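Local coordinates for protein glucosamine--fructose-6-phosphate aminotransferase [isomerizing] (Francisella tularensis subsp. tularensis, PDB 3TBF) that probably makes glucosamine 6-phosphate and glutamate from fructose 6-phosphate and glutamine, the present C-terminal fragment carrying its two SIS domains, at residues Val283-Gln297 / Val310-Asn322. Numbering follows the deposited sequence.
Sequences VPNDELLDKTLSNLQ and VDKAVKERVNFDN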
ATOM      1  N   VAL A 283      -3.409  18.953  -6.030  1.00 24.77           N
ATOM      2  CA  VAL A 283      -4.769  19.382  -5.736  1.00 25.29           C
ATOM      3  C   VAL A 283      -5.579  19.550  -7.024  1.00 25.49           C
ATOM      4  O   VAL A 283      -5.581  20.611  -7.651  1.00 26.53           O
ATOM      5  CB  VAL A 283      -4.723  20.697  -4.959  1.00 26.70           C
ATOM      6  CG1 VAL A 283      -6.104  21.074  -4.491  1.00 28.48           C
ATOM      7  CG2 VAL A 283      -3.763  20.586  -3.764  1.00 26.46           C
ATOM      8  N   PRO A 284      -6.262  18.498  -7.451  1.00 25.44           N
ATOM      9  CA  PRO A 284      -6.970  18.495  -8.704  1.00 25.77           C
ATOM     10  C   PRO A 284      -8.394  19.085  -8.672  1.00 28.34           C
ATOM     11  O   PRO A 284      -8.980  19.373  -7.614  1.00 28.21           O
ATOM     12  CB  PRO A 284      -7.082  17.009  -9.002  1.00 25.62           C
ATOM     13  CG  PRO A 284      -7.307  16.405  -7.658  1.00 24.49           C
ATOM     14  CD  PRO A 284      -6.414  17.211  -6.742  1.00 25.52           C
ATOM     15  N   ASN A 285      -8.966  19.208  -9.859  1.00 30.89           N
ATOM     16  CA  ASN A 285     -10.325  19.717 -10.030  1.00 33.60           C
ATOM     17  C   ASN A 285     -11.336  18.587 -10.046  1.00 35.11           C
ATOM     18  O   ASN A 285     -11.755  18.136 -11.117  1.00 36.22           O
ATOM     19  CB  ASN A 285     -10.433  20.473 -11.359  1.00 33.59           C
ATOM     20  CG  ASN A 285     -11.814  21.062 -11.584  1.00 34.13           C
ATOM     21  OD1 ASN A 285     -12.479  21.506 -10.645  1.00 34.11           O
ATOM     22  ND2 ASN A 285     -12.247  21.066 -12.832  1.00 34.73           N
ATOM     23  N   ASP A 286     -11.710  18.131  -8.866  1.00 37.10           N
ATOM     24  CA  ASP A 286     -12.575  16.954  -8.736  1.00 38.08           C
ATOM     25  C   ASP A 286     -13.484  17.072  -7.527  1.00 38.84           C
ATOM     26  O   ASP A 286     -13.503  18.106  -6.833  1.00 39.50           O
ATOM     27  CB  ASP A 286     -11.742  15.660  -8.689  1.00 37.66           C
ATOM     28  CG  ASP A 286     -10.967  15.478  -7.369  1.00 38.27           C
ATOM     29  OD1 ASP A 286     -11.045  16.341  -6.451  1.00 37.08           O
ATOM     30  OD2 ASP A 286     -10.259  14.441  -7.273  1.00 39.51           O
ATOM     31  N   GLU A 287     -14.246  16.006  -7.299  1.00 39.66           N
ATOM     32  CA  GLU A 287     -15.274  15.970  -6.244  1.00 41.19           C
ATOM     33  C   GLU A 287     -14.722  16.163  -4.832  1.00 39.68           C
ATOM     34  O   GLU A 287     -15.479  16.519  -3.961  1.00 40.94           O
ATOM     35  CB  GLU A 287     -16.054  14.637  -6.265  1.00 42.11           C
ATOM     36  CG  GLU A 287     -16.673  14.284  -7.616  1.00 46.23           C
ATOM     37  CD  GLU A 287     -15.657  13.628  -8.590  1.00 52.39           C
ATOM     38  OE1 GLU A 287     -15.110  12.531  -8.247  1.00 55.18           O
ATOM     39  OE2 GLU A 287     -15.404  14.210  -9.698  1.00 54.60           O
ATOM     40  N   LEU A 288     -13.429  15.963  -4.611  1.00 37.79           N
ATOM     41  CA  LEU A 288     -12.877  15.831  -3.248  1.00 37.78           C
ATOM     42  C   LEU A 288     -12.042  17.014  -2.780  1.00 37.56           C
ATOM     43  O   LEU A 288     -11.214  16.901  -1.866  1.00 36.27           O
ATOM     44  CB  LEU A 288     -12.029  14.567  -3.176  1.00 37.22           C
ATOM     45  CG  LEU A 288     -12.717  13.322  -3.762  1.00 38.74           C
ATOM     46  CD1 LEU A 288     -11.731  12.147  -3.942  1.00 38.01           C
ATOM     47  CD2 LEU A 288     -13.937  12.939  -2.876  1.00 39.45           C
ATOM     48  N   LEU A 289     -12.275  18.156  -3.421  1.00 37.94           N
ATOM     49  CA  LEU A 289     -11.476  19.331  -3.195  1.00 37.54           C
ATOM     50  C   LEU A 289     -11.595  19.738  -1.764  1.00 37.72           C
ATOM     51  O   LEU A 289     -10.588  19.910  -1.067  1.00 37.14           O
ATOM     52  CB  LEU A 289     -11.934  20.453  -4.124  1.00 37.70           C
ATOM     53  CG  LEU A 289     -11.276  21.813  -3.920  1.00 38.29           C
ATOM     54  CD1 LEU A 289      -9.728  21.756  -4.064  1.00 33.82           C
ATOM     55  CD2 LEU A 289     -11.959  22.820  -4.920  1.00 36.91           C
ATOM     56  N   ASP A 290     -12.838  19.856  -1.308  1.00 39.14           N
ATOM     57  CA  ASP A 290     -13.097  20.327   0.045  1.00 39.91           C
ATOM     58  C   ASP A 290     -12.481  19.390   1.094  1.00 38.81           C
ATOM     59  O   ASP A 290     -11.893  19.856   2.094  1.00 38.59           O
ATOM     60  CB  ASP A 290     -14.597  20.579   0.236  1.00 41.69           C
ATOM     61  CG  ASP A 290     -15.086  21.877  -0.478  1.00 46.94           C
ATOM     62  OD1 ASP A 290     -14.248  22.689  -0.955  1.00 51.01           O
ATOM     63  OD2 ASP A 290     -16.316  22.116  -0.540  1.00 53.68           O
ATOM     64  N   LYS A 291     -12.535  18.082   0.857  1.00 37.64           N
ATOM     65  CA  LYS A 291     -11.858  17.162   1.796  1.00 37.64           C
ATOM     66  C   LYS A 291     -10.347  17.429   1.820  1.00 35.50           C
ATOM     67  O   LYS A 291      -9.719  17.435   2.892  1.00 34.06           O
ATOM     68  CB  LYS A 291     -12.030  15.676   1.438  1.00 38.36           C
ATOM     69  CG  LYS A 291     -13.383  15.197   0.983  1.00 41.63           C
ATOM     70  CD  LYS A 291     -14.407  15.232   2.051  1.00 46.70           C
ATOM     71  CE  LYS A 291     -15.756  14.749   1.469  1.00 50.67           C
ATOM     72  NZ  LYS A 291     -16.315  15.543   0.291  1.00 51.58           N
ATOM     73  N   THR A 292      -9.782  17.641   0.625  1.00 33.24           N
ATOM     74  CA  THR A 292      -8.344  17.782   0.484  1.00 31.47           C
ATOM     75  C   THR A 292      -7.856  19.078   1.127  1.00 31.71           C
ATOM     76  O   THR A 292      -6.860  19.098   1.852  1.00 30.19           O
ATOM     77  CB  THR A 292      -7.932  17.688  -0.996  1.00 30.98           C
ATOM     78  OG1 THR A 292      -7.957  16.314  -1.412  1.00 28.55           O
ATOM     79  CG2 THR A 292      -6.552  18.241  -1.201  1.00 29.05           C
ATOM     80  N   LEU A 293      -8.575  20.156   0.878  1.00 32.95           N
ATOM     81  CA  LEU A 293      -8.277  21.441   1.525  1.00 35.10           C
ATOM     82  C   LEU A 293      -8.363  21.340   3.060  1.00 36.00           C
ATOM     83  O   LEU A 293      -7.561  21.946   3.807  1.00 34.86           O
ATOM     84  CB  LEU A 293      -9.258  22.512   1.040  1.00 36.16           C
ATOM     85  CG  LEU A 293      -8.996  22.995  -0.368  1.00 37.55           C
ATOM     86  CD1 LEU A 293     -10.206  23.847  -0.869  1.00 40.61           C
ATOM     87  CD2 LEU A 293      -7.685  23.790  -0.409  1.00 38.68           C
ATOM     88  N   SER A 294      -9.334  20.548   3.507  1.00 36.70           N
ATOM     89  CA  SER A 294      -9.484  20.266   4.916  1.00 38.15           C
ATOM     90  C   SER A 294      -8.283  19.451   5.448  1.00 37.80           C
ATOM     91  O   SER A 294      -7.766  19.744   6.531  1.00 38.70           O
ATOM     92  CB  SER A 294     -10.821  19.563   5.150  1.00 38.34           C
ATOM     93  OG  SER A 294     -10.894  19.063   6.453  1.00 40.78           O
ATOM     94  N   ASN A 295      -7.818  18.454   4.687  1.00 36.92           N
ATOM     95  CA  ASN A 295      -6.635  17.681   5.100  1.00 35.76           C
ATOM     96  C   ASN A 295      -5.387  18.553   5.074  1.00 36.14           C
ATOM     97  O   ASN A 295      -4.499  18.472   5.928  1.00 35.57           O
ATOM     98  CB  ASN A 295      -6.419  16.482   4.196  1.00 35.04           C
ATOM     99  CG  ASN A 295      -7.609  15.512   4.179  1.00 35.97           C
ATOM    100  OD1 ASN A 295      -7.935  14.955   3.117  1.00 36.51           O
ATOM    101  ND2 ASN A 295      -8.244  15.285   5.348  1.00 35.31           N
ATOM    102  N   LEU A 296      -5.336  19.428   4.082  1.00 36.94           N
ATOM    103  CA  LEU A 296      -4.212  20.310   3.955  1.00 37.79           C
ATOM    104  C   LEU A 296      -4.170  21.310   5.102  1.00 39.03           C
ATOM    105  O   LEU A 296      -3.103  21.693   5.559  1.00 37.77           O
ATOM    106  CB  LEU A 296      -4.243  20.972   2.584  1.00 37.63           C
ATOM    107  CG  LEU A 296      -3.724  20.034   1.490  1.00 37.93           C
ATOM    108  CD1 LEU A 296      -4.147  20.495   0.122  1.00 37.36           C
ATOM    109  CD2 LEU A 296      -2.214  19.930   1.566  1.00 40.02           C
ATOM    110  N   GLN A 297      -5.348  21.700   5.580  1.00 42.03           N
ATOM    111  CA  GLN A 297      -5.448  22.594   6.724  1.00 44.57           C
ATOM    112  C   GLN A 297      -4.837  21.929   7.950  1.00 44.98           C
ATOM    113  O   GLN A 297      -4.002  22.529   8.635  1.00 44.71           O
ATOM    114  CB  GLN A 297      -6.898  22.995   6.983  1.00 45.97           C
ATOM    115  CG  GLN A 297      -7.048  24.154   8.004  1.00 50.72           C
ATOM    116  CD  GLN A 297      -6.405  25.483   7.530  1.00 54.81           C
ATOM    117  OE1 GLN A 297      -6.861  26.089   6.538  1.00 58.42           O
ATOM    118  NE2 GLN A 297      -5.360  25.950   8.254  1.00 54.76           N
ATOM    119  N   VAL A 310      -1.590  22.537  -8.443  1.00 22.56           N
ATOM    120  CA  VAL A 310      -3.003  22.786  -8.312  1.00 23.03           C
ATOM    121  C   VAL A 310      -3.547  23.014  -9.698  1.00 22.38           C
ATOM    122  O   VAL A 310      -2.875  23.578 -10.508  1.00 21.99           O
ATOM    123  CB  VAL A 310      -3.116  24.054  -7.418  1.00 24.98           C
ATOM    124  CG1 VAL A 310      -4.247  24.996  -7.860  1.00 27.05           C
ATOM    125  CG2 VAL A 310      -3.085  23.683  -5.930  1.00 20.38           C
ATOM    126  N   ASP A 311      -4.754  22.553  -9.983  1.00 23.47           N
ATOM    127  CA  ASP A 311      -5.397  22.826 -11.271  1.00 23.95           C
ATOM    128  C   ASP A 311      -5.904  24.260 -11.225  1.00 26.04           C
ATOM    129  O   ASP A 311      -6.403  24.698 -10.170  1.00 26.24           O
ATOM    130  CB  ASP A 311      -6.564  21.878 -11.541  1.00 23.77           C
ATOM    131  CG  ASP A 311      -7.197  22.090 -12.918  1.00 26.49           C
ATOM    132  OD1 ASP A 311      -7.910  23.103 -13.145  1.00 32.50           O
ATOM    133  OD2 ASP A 311      -6.973  21.243 -13.806  1.00 29.65           O
ATOM    134  N   LYS A 312      -5.781  24.975 -12.343  1.00 26.63           N
ATOM    135  CA  LYS A 312      -6.130  26.413 -12.410  1.00 29.62           C
ATOM    136  C   LYS A 312      -7.561  26.666 -11.942  1.00 29.81           C
ATOM    137  O   LYS A 312      -7.805  27.637 -11.262  1.00 29.91           O
ATOM    138  CB  LYS A 312      -5.969  26.980 -13.827  1.00 30.41           C
ATOM    139  CG  LYS A 312      -4.495  26.955 -14.395  1.00 34.69           C
ATOM    140  CD  LYS A 312      -4.432  27.526 -15.824  1.00 39.26           C
ATOM    141  CE  LYS A 312      -3.202  28.435 -16.098  1.00 42.38           C
ATOM    142  NZ  LYS A 312      -3.022  28.680 -17.617  1.00 41.03           N
ATOM    143  N   ALA A 313      -8.474  25.749 -12.279  1.00 29.85           N
ATOM    144  CA  ALA A 313      -9.890  25.840 -11.892  1.00 30.02           C
ATOM    145  C   ALA A 313     -10.178  25.734 -10.383  1.00 30.33           C
ATOM    146  O   ALA A 313     -11.327  25.866  -9.995  1.00 31.55           O
ATOM    147  CB  ALA A 313     -10.724  24.781 -12.654  1.00 29.25           C
ATOM    148  N   VAL A 314      -9.176  25.521  -9.538  1.00 29.32           N
ATOM    149  CA  VAL A 314      -9.416  25.463  -8.102  1.00 29.84           C
ATOM    150  C   VAL A 314      -8.515  26.412  -7.373  1.00 32.03           C
ATOM    151  O   VAL A 314      -8.624  26.535  -6.181  1.00 32.33           O
ATOM    152  CB  VAL A 314      -9.247  23.991  -7.509  1.00 30.16           C
ATOM    153  CG1 VAL A 314     -10.212  23.005  -8.240  1.00 28.09           C
ATOM    154  CG2 VAL A 314      -7.755  23.521  -7.542  1.00 22.74           C
ATOM    155  N   LYS A 315      -7.671  27.152  -8.087  1.00 34.75           N
ATOM    156  CA  LYS A 315      -6.627  27.956  -7.430  1.00 36.79           C
ATOM    157  C   LYS A 315      -7.142  29.071  -6.524  1.00 38.85           C
ATOM    158  O   LYS A 315      -6.510  29.431  -5.524  1.00 39.09           O
ATOM    159  CB  LYS A 315      -5.713  28.562  -8.467  1.00 36.87           C
ATOM    160  CG  LYS A 315      -4.368  28.953  -7.916  1.00 38.89           C
ATOM    161  CD  LYS A 315      -4.259  30.438  -7.655  1.00 43.58           C
ATOM    162  CE  LYS A 315      -3.123  30.736  -6.661  1.00 45.93           C
ATOM    163  NZ  LYS A 315      -1.850  31.107  -7.324  1.00 46.67           N
ATOM    164  N   GLU A 316      -8.286  29.621  -6.888  1.00 40.96           N
ATOM    165  CA  GLU A 316      -8.929  30.657  -6.091  1.00 43.25           C
ATOM    166  C   GLU A 316      -9.354  30.131  -4.737  1.00 43.30           C
ATOM    167  O   GLU A 316      -9.296  30.848  -3.747  1.00 44.63           O
ATOM    168  CB  GLU A 316     -10.151  31.187  -6.816  1.00 44.38           C
ATOM    169  CG  GLU A 316     -10.027  32.657  -7.159  1.00 51.20           C
ATOM    170  CD  GLU A 316      -8.807  32.954  -8.033  1.00 56.29           C
ATOM    171  OE1 GLU A 316      -7.696  33.092  -7.448  1.00 58.56           O
ATOM    172  OE2 GLU A 316      -8.977  33.052  -9.288  1.00 59.14           O
ATOM    173  N   ARG A 317      -9.769  28.870  -4.698  1.00 42.53           N
ATOM    174  CA  ARG A 317     -10.116  28.189  -3.448  1.00 42.08           C
ATOM    175  C   ARG A 317      -8.916  27.717  -2.614  1.00 41.03           C
ATOM    176  O   ARG A 317      -9.082  27.243  -1.500  1.00 41.39           O
ATOM    177  CB  ARG A 317     -11.082  27.043  -3.760  1.00 41.54           C
ATOM    178  CG  ARG A 317     -12.460  27.574  -4.179  1.00 42.21           C
ATOM    179  CD  ARG A 317     -13.354  26.528  -4.811  1.00 41.59           C
ATOM    180  NE  ARG A 317     -13.095  26.304  -6.237  1.00 41.79           N
ATOM    181  CZ  ARG A 317     -13.772  25.430  -6.992  1.00 43.10           C
ATOM    182  NH1 ARG A 317     -14.749  24.697  -6.458  1.00 44.10           N
ATOM    183  NH2 ARG A 317     -13.490  25.279  -8.287  1.00 40.84           N
ATOM    184  N   VAL A 318      -7.711  27.892  -3.128  1.00 40.62           N
ATOM    185  CA  VAL A 318      -6.529  27.436  -2.438  1.00 40.01           C
ATOM    186  C   VAL A 318      -5.774  28.590  -1.802  1.00 41.64           C
ATOM    187  O   VAL A 318      -5.002  29.279  -2.460  1.00 41.50           O
ATOM    188  CB  VAL A 318      -5.593  26.673  -3.384  1.00 38.40           C
ATOM    189  CG1 VAL A 318      -4.262  26.514  -2.726  1.00 37.37           C
ATOM    190  CG2 VAL A 318      -6.210  25.336  -3.780  1.00 33.96           C
ATOM    191  N   ASN A 319      -5.965  28.748  -0.500  1.00 43.66           N
ATOM    192  CA  ASN A 319      -5.339  29.810   0.254  1.00 45.75           C
ATOM    193  C   ASN A 319      -4.638  29.317   1.544  1.00 46.23           C
ATOM    194  O   ASN A 319      -5.295  29.034   2.545  1.00 47.17           O
ATOM    195  CB  ASN A 319      -6.411  30.848   0.580  1.00 47.02           C
ATOM    196  CG  ASN A 319      -7.172  31.322  -0.681  1.00 50.06           C
ATOM    197  OD1 ASN A 319      -8.367  31.040  -0.848  1.00 51.85           O
ATOM    198  ND2 ASN A 319      -6.462  32.014  -1.587  1.00 51.43           N
ATOM    199  N   PHE A 320      -3.302  29.235   1.513  1.00 46.11           N
ATOM    200  CA  PHE A 320      -2.492  28.942   2.707  1.00 45.76           C
ATOM    201  C   PHE A 320      -1.354  29.931   2.879  1.00 46.82           C
ATOM    202  O   PHE A 320      -0.500  30.047   2.002  1.00 45.83           O
ATOM    203  CB  PHE A 320      -1.947  27.506   2.648  1.00 44.58           C
ATOM    204  CG  PHE A 320      -3.025  26.478   2.571  1.00 41.27           C
ATOM    205  CD1 PHE A 320      -3.607  26.004   3.706  1.00 37.58           C
ATOM    206  CD2 PHE A 320      -3.506  26.040   1.343  1.00 39.87           C
ATOM    207  CE1 PHE A 320      -4.628  25.072   3.647  1.00 37.18           C
ATOM    208  CE2 PHE A 320      -4.544  25.107   1.278  1.00 38.31           C
ATOM    209  CZ  PHE A 320      -5.103  24.631   2.439  1.00 37.28           C
ATOM    210  N   ASP A 321      -1.357  30.642   4.007  1.00 48.73           N
ATOM    211  CA  ASP A 321      -0.315  31.620   4.318  1.00 50.76           C
ATOM    212  C   ASP A 321       1.028  30.934   4.113  1.00 50.12           C
ATOM    213  O   ASP A 321       1.203  29.773   4.517  1.00 49.43           O
ATOM    214  CB  ASP A 321      -0.459  32.148   5.771  1.00 52.70           C
ATOM    215  CG  ASP A 321       0.428  33.417   6.062  1.00 57.14           C
ATOM    216  OD1 ASP A 321      -0.146  34.534   6.243  1.00 59.02           O
ATOM    217  OD2 ASP A 321       1.692  33.294   6.118  1.00 60.93           O
ATOM    218  N   ASN A 322       1.943  31.611   3.423  1.00 50.21           N
ATOM    219  CA  ASN A 322       3.332  31.146   3.313  1.00 50.52           C
ATOM    220  C   ASN A 322       3.586  29.780   2.577  1.00 48.75           C
ATOM    221  O   ASN A 322       4.690  29.217   2.658  1.00 49.06           O
ATOM    222  CB  ASN A 322       3.962  31.110   4.717  1.00 51.54           C
ATOM    223  CG  ASN A 322       5.490  30.974   4.682  1.00 53.77           C
ATOM    224  OD1 ASN A 322       6.050  29.933   5.072  1.00 54.94           O
ATOM    225  ND2 ASN A 322       6.167  32.025   4.218  1.00 55.91           N
TER
HETATM  226  O   HOH W   1      -7.593  18.348 -12.248  1.00 24.78           O
HETATM  227  O   HOH W   2      -9.613  20.658 -14.818  1.00 30.79           O
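V283 and V310 pair as neighbours in parallel strands, their CA atoms 4.6 Å apart. The backbone hydrogen bond from D311 N to V283 O (3.1 Å) links the two segments, and V283 also bonds F309 of the same strand through the backbone. The two valine side chains lie side by side and point the same way, with V283 CB 3.5 Å from V310 CG2. Past the strands, V314 CG1 packs against N285 OD1 at 3.6 Å. It also lies 3.8 Å from L289 CD2. That same L289 methyl sits over one face of the R317 guanidinium, near its rim and 3.7 Å from NH1. R317 NH2 donates a hydrogen bond to A313 O in the guanidinium plane, which helps fix the rotation of the group. L293 CD2 meets V318 CG2 and reaches the edge of the F320 ring, 3.8 Å from CE2. L296 CB approaches CZ of this ring obliquely. D311 OD1 accepts from A313 N in an Asx turn, and D311 OD2 accepts a hydrogen bond from A330 N. The contact belongs to the beta-alpha-beta unit of strand 278-283, helix 289-301 and strand 305-311 in the second SIS domain. L296 and V318 also touch L308 of strand 305-311, and F320 touches L306.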